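Local coordinates for protein arylamine n-acetyltransferase (Mycobacterium smegmatis, PDB 1W5R) that transfers an acetyl group to arylamines, probably taking it from acetyl-coenzyme A by way of an acetylated enzyme intermediate, at residues H35-L47 and F207-D219. The protein carries 1 engineered substitution. Residues are numbered along the deposited sequence; the frame is centred on the assembly and turned at random.
Sequences HNRSIPFENLDPL and FVTGLTVAVVTDD
Phe41 and Ala214 form an antiparallel hydrogen-bonded pair that sets edge strand 41-42 against strand 212-216, joining the N-terminal helical part of this arylamine N-acetyltransferase, through helix 25-38, to an antiparallel sheet. The evidence is reciprocal: Phe41 N to Ala214 O and Ala214 N to Phe41 O both measure 2.8 Å. A chi1 of -174° swings the Phe41 ring away from its own backbone N, placing CE2 3.8 Å from Thr212 CG2. Phe41 CZ lies 3.6 Å from Phe207 CE2, the ring planes inclined obliquely at 50°. The engineered Gln73, standing in for the catalytic cysteine at the start of helix 73-87, touches both rings, so the pair probably borders the active site.

Asn43 CG sits between its backbone N and carbonyl carbon, and ND2 serves two carbonyls near the amide plane, Gly210 O at 2.8 Å and Phe207 O at 2.9 Å. Asn43 OD1 accepts from Thr212 N at 2.9 Å (N-H...O 171°), the donor above the carbonyl plane; together the three bonds fix the amide's rotation. Beside it, Leu44 CD2 and Leu47 CD2 pack on Leu211 CD1.

At the other end Arg37 NH1 approaches Asp218 OD1, which also pairs with Arg153, at 2.8 Å on its syn lone pair, within the guanidinium plane, while one water bridges Arg37 NE and Asp218 N.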
# COMPACT_ATOMS: atom_id res chain seq x y z
N HIS A 35 20.67 -6.40 -11.72
CA HIS A 35 20.58 -7.47 -10.72
C HIS A 35 19.51 -7.13 -9.66
O HIS A 35 18.65 -7.96 -9.34
CB HIS A 35 21.96 -7.70 -10.10
CG HIS A 35 22.05 -8.90 -9.21
ND1 HIS A 35 22.91 -9.95 -9.48
CD2 HIS A 35 21.42 -9.22 -8.05
CE1 HIS A 35 22.80 -10.86 -8.52
NE2 HIS A 35 21.90 -10.44 -7.64
N ASN A 36 19.54 -5.89 -9.17
CA ASN A 36 18.59 -5.43 -8.16
C ASN A 36 17.15 -5.70 -8.56
O ASN A 36 16.34 -6.12 -7.74
CB ASN A 36 18.71 -3.90 -7.97
CG ASN A 36 19.89 -3.47 -7.08
OD1 ASN A 36 20.43 -4.23 -6.25
ND2 ASN A 36 20.25 -2.22 -7.23
N ARG A 37 16.82 -5.40 -9.82
CA ARG A 37 15.43 -5.50 -10.24
C ARG A 37 15.02 -6.87 -10.74
O ARG A 37 13.83 -7.12 -10.92
CB ARG A 37 15.07 -4.44 -11.31
CG ARG A 37 15.69 -4.68 -12.70
CD ARG A 37 15.24 -3.63 -13.71
NE ARG A 37 15.80 -2.31 -13.41
CZ ARG A 37 16.93 -1.82 -13.92
NH1 ARG A 37 17.32 -0.59 -13.60
NH2 ARG A 37 17.69 -2.57 -14.75
N SER A 38 16.00 -7.73 -11.00
CA SER A 38 15.75 -9.01 -11.68
C SER A 38 15.79 -10.27 -10.83
O SER A 38 15.06 -11.23 -11.12
CB SER A 38 16.74 -9.20 -12.83
OG SER A 38 16.67 -8.14 -13.78
N ILE A 39 16.68 -10.29 -9.83
CA ILE A 39 16.86 -11.49 -9.00
C ILE A 39 16.47 -11.10 -7.57
O ILE A 39 17.15 -10.28 -6.95
CB ILE A 39 18.31 -12.06 -9.06
CG1 ILE A 39 18.77 -12.26 -10.51
CG2 ILE A 39 18.40 -13.38 -8.29
CD1 ILE A 39 20.22 -12.80 -10.63
N PRO A 40 15.36 -11.65 -7.07
CA PRO A 40 14.93 -11.23 -5.75
C PRO A 40 15.74 -11.85 -4.61
O PRO A 40 16.36 -12.91 -4.77
CB PRO A 40 13.48 -11.73 -5.70
CG PRO A 40 13.51 -13.00 -6.53
CD PRO A 40 14.45 -12.66 -7.66
N PHE A 41 15.75 -11.16 -3.47
CA PHE A 41 16.17 -11.78 -2.22
C PHE A 41 15.06 -12.74 -1.81
O PHE A 41 13.87 -12.40 -1.85
CB PHE A 41 16.36 -10.70 -1.15
CG PHE A 41 16.92 -11.22 0.14
CD1 PHE A 41 18.27 -11.01 0.45
CD2 PHE A 41 16.11 -11.90 1.05
CE1 PHE A 41 18.80 -11.48 1.66
CE2 PHE A 41 16.63 -12.38 2.26
CZ PHE A 41 17.99 -12.17 2.56
N GLU A 42 15.43 -13.97 -1.44
CA GLU A 42 14.46 -14.88 -0.82
C GLU A 42 15.19 -15.92 0.01
O GLU A 42 16.35 -16.26 -0.27
CB GLU A 42 13.57 -15.60 -1.84
CG GLU A 42 14.38 -16.27 -2.94
CD GLU A 42 14.09 -17.75 -3.10
OE1 GLU A 42 14.12 -18.47 -2.08
OE2 GLU A 42 13.89 -18.18 -4.25
N ASN A 43 14.50 -16.42 1.02
CA ASN A 43 15.06 -17.49 1.86
C ASN A 43 14.13 -18.70 1.90
O ASN A 43 14.01 -19.33 2.94
CB ASN A 43 15.28 -16.98 3.29
CG ASN A 43 13.97 -16.75 4.02
OD1 ASN A 43 13.01 -16.29 3.40
ND2 ASN A 43 13.92 -17.09 5.31
N LEU A 44 13.47 -19.02 0.80
CA LEU A 44 12.56 -20.17 0.81
C LEU A 44 13.29 -21.48 1.15
O LEU A 44 12.71 -22.34 1.83
CB LEU A 44 11.82 -20.31 -0.51
CG LEU A 44 10.74 -19.24 -0.69
CD1 LEU A 44 10.50 -19.03 -2.18
CD2 LEU A 44 9.45 -19.60 0.05
N ASP A 45 14.54 -21.64 0.72
CA ASP A 45 15.26 -22.88 1.04
C ASP A 45 15.42 -23.05 2.56
O ASP A 45 14.92 -24.03 3.11
CB ASP A 45 16.61 -22.98 0.31
CG ASP A 45 16.46 -23.46 -1.14
OD1 ASP A 45 15.32 -23.67 -1.62
OD2 ASP A 45 17.51 -23.62 -1.80
N PRO A 46 16.10 -22.12 3.26
CA PRO A 46 16.23 -22.31 4.73
C PRO A 46 14.89 -22.38 5.44
O PRO A 46 14.76 -23.11 6.43
CB PRO A 46 17.01 -21.08 5.21
CG PRO A 46 17.51 -20.39 4.02
CD PRO A 46 16.88 -20.95 2.79
N LEU A 47 13.90 -21.62 4.96
CA LEU A 47 12.55 -21.70 5.55
C LEU A 47 12.01 -23.13 5.53
O LEU A 47 11.38 -23.59 6.50
CB LEU A 47 11.58 -20.75 4.82
CG LEU A 47 10.12 -20.76 5.32
CD1 LEU A 47 10.02 -20.23 6.74
CD2 LEU A 47 9.23 -19.97 4.38
N PHE A 207 16.52 -16.10 9.23
CA PHE A 207 16.22 -16.69 7.92
C PHE A 207 15.79 -18.15 7.97
O PHE A 207 15.57 -18.77 6.93
CB PHE A 207 17.37 -16.42 6.93
CG PHE A 207 17.59 -14.98 6.70
CD1 PHE A 207 18.72 -14.34 7.21
CD2 PHE A 207 16.62 -14.21 6.05
CE1 PHE A 207 18.90 -12.96 7.04
CE2 PHE A 207 16.79 -12.82 5.86
CZ PHE A 207 17.94 -12.21 6.36
N VAL A 208 15.65 -18.67 9.20
CA VAL A 208 15.07 -20.00 9.45
C VAL A 208 13.67 -19.86 10.06
O VAL A 208 12.79 -20.67 9.78
CB VAL A 208 16.00 -20.88 10.33
CG1 VAL A 208 15.31 -22.20 10.76
CG2 VAL A 208 17.29 -21.22 9.58
N THR A 209 13.45 -18.81 10.84
CA THR A 209 12.20 -18.68 11.61
C THR A 209 11.07 -17.95 10.89
O THR A 209 9.95 -17.85 11.41
CB THR A 209 12.43 -17.97 12.96
OG1 THR A 209 12.96 -16.67 12.74
CG2 THR A 209 13.39 -18.77 13.85
N GLY A 210 11.36 -17.40 9.72
CA GLY A 210 10.33 -16.72 8.95
C GLY A 210 10.74 -16.58 7.51
O GLY A 210 11.76 -17.14 7.09
N LEU A 211 9.93 -15.82 6.77
CA LEU A 211 10.05 -15.67 5.32
C LEU A 211 10.40 -14.22 4.98
O LEU A 211 9.67 -13.31 5.37
CB LEU A 211 8.71 -16.01 4.68
CG LEU A 211 8.54 -15.66 3.20
CD1 LEU A 211 9.31 -16.64 2.33
CD2 LEU A 211 7.07 -15.63 2.79
N THR A 212 11.49 -14.02 4.24
CA THR A 212 11.85 -12.69 3.74
C THR A 212 12.04 -12.78 2.23
O THR A 212 12.81 -13.62 1.74
CB THR A 212 13.15 -12.15 4.35
OG1 THR A 212 12.98 -11.98 5.76
CG2 THR A 212 13.55 -10.81 3.72
N VAL A 213 11.33 -11.93 1.50
CA VAL A 213 11.45 -11.83 0.05
C VAL A 213 11.57 -10.36 -0.31
O VAL A 213 10.86 -9.53 0.26
CB VAL A 213 10.24 -12.49 -0.67
CG1 VAL A 213 10.44 -12.50 -2.18
CG2 VAL A 213 10.02 -13.91 -0.19
N ALA A 214 12.48 -10.00 -1.21
CA ALA A 214 12.63 -8.59 -1.54
C ALA A 214 13.09 -8.38 -2.97
O ALA A 214 13.65 -9.28 -3.59
CB ALA A 214 13.60 -7.90 -0.57
N VAL A 215 12.83 -7.19 -3.49
CA VAL A 215 13.35 -6.81 -4.81
C VAL A 215 13.39 -5.29 -4.84
O VAL A 215 12.66 -4.64 -4.08
CB VAL A 215 12.50 -7.40 -5.97
CG1 VAL A 215 11.15 -6.68 -6.11
CG2 VAL A 215 13.30 -7.41 -7.27
N VAL A 216 14.24 -4.72 -5.69
CA VAL A 216 14.34 -3.27 -5.75
C VAL A 216 14.30 -2.80 -7.19
O VAL A 216 15.13 -3.20 -8.00
CB VAL A 216 15.64 -2.73 -5.08
CG1 VAL A 216 15.69 -1.20 -5.12
CG2 VAL A 216 15.73 -3.21 -3.63
N THR A 217 13.32 -1.94 -7.49
CA THR A 217 13.17 -1.38 -8.83
C THR A 217 13.69 0.06 -8.81
O THR A 217 14.05 0.58 -7.74
CB THR A 217 11.68 -1.35 -9.24
OG1 THR A 217 10.97 -0.44 -8.40
CG2 THR A 217 11.06 -2.75 -9.12
N ASP A 218 13.71 0.70 -9.97
CA ASP A 218 14.15 2.10 -10.02
C ASP A 218 13.33 2.98 -9.08
O ASP A 218 13.87 3.95 -8.53
CB ASP A 218 14.05 2.68 -11.44
CG ASP A 218 14.96 1.99 -12.43
OD1 ASP A 218 15.73 1.08 -12.05
OD2 ASP A 218 14.91 2.38 -13.62
N ASP A 219 12.05 2.65 -8.91
CA ASP A 219 11.11 3.51 -8.17
C ASP A 219 10.86 3.10 -6.73
O ASP A 219 10.38 3.92 -5.94
CB ASP A 219 9.75 3.54 -8.87
CG ASP A 219 9.80 4.20 -10.22
OD1 ASP A 219 10.59 5.16 -10.40
OD2 ASP A 219 9.04 3.78 -11.11
O HOH W 1 13.19 -1.09 -12.41
O HOH W 2 13.04 -23.16 8.81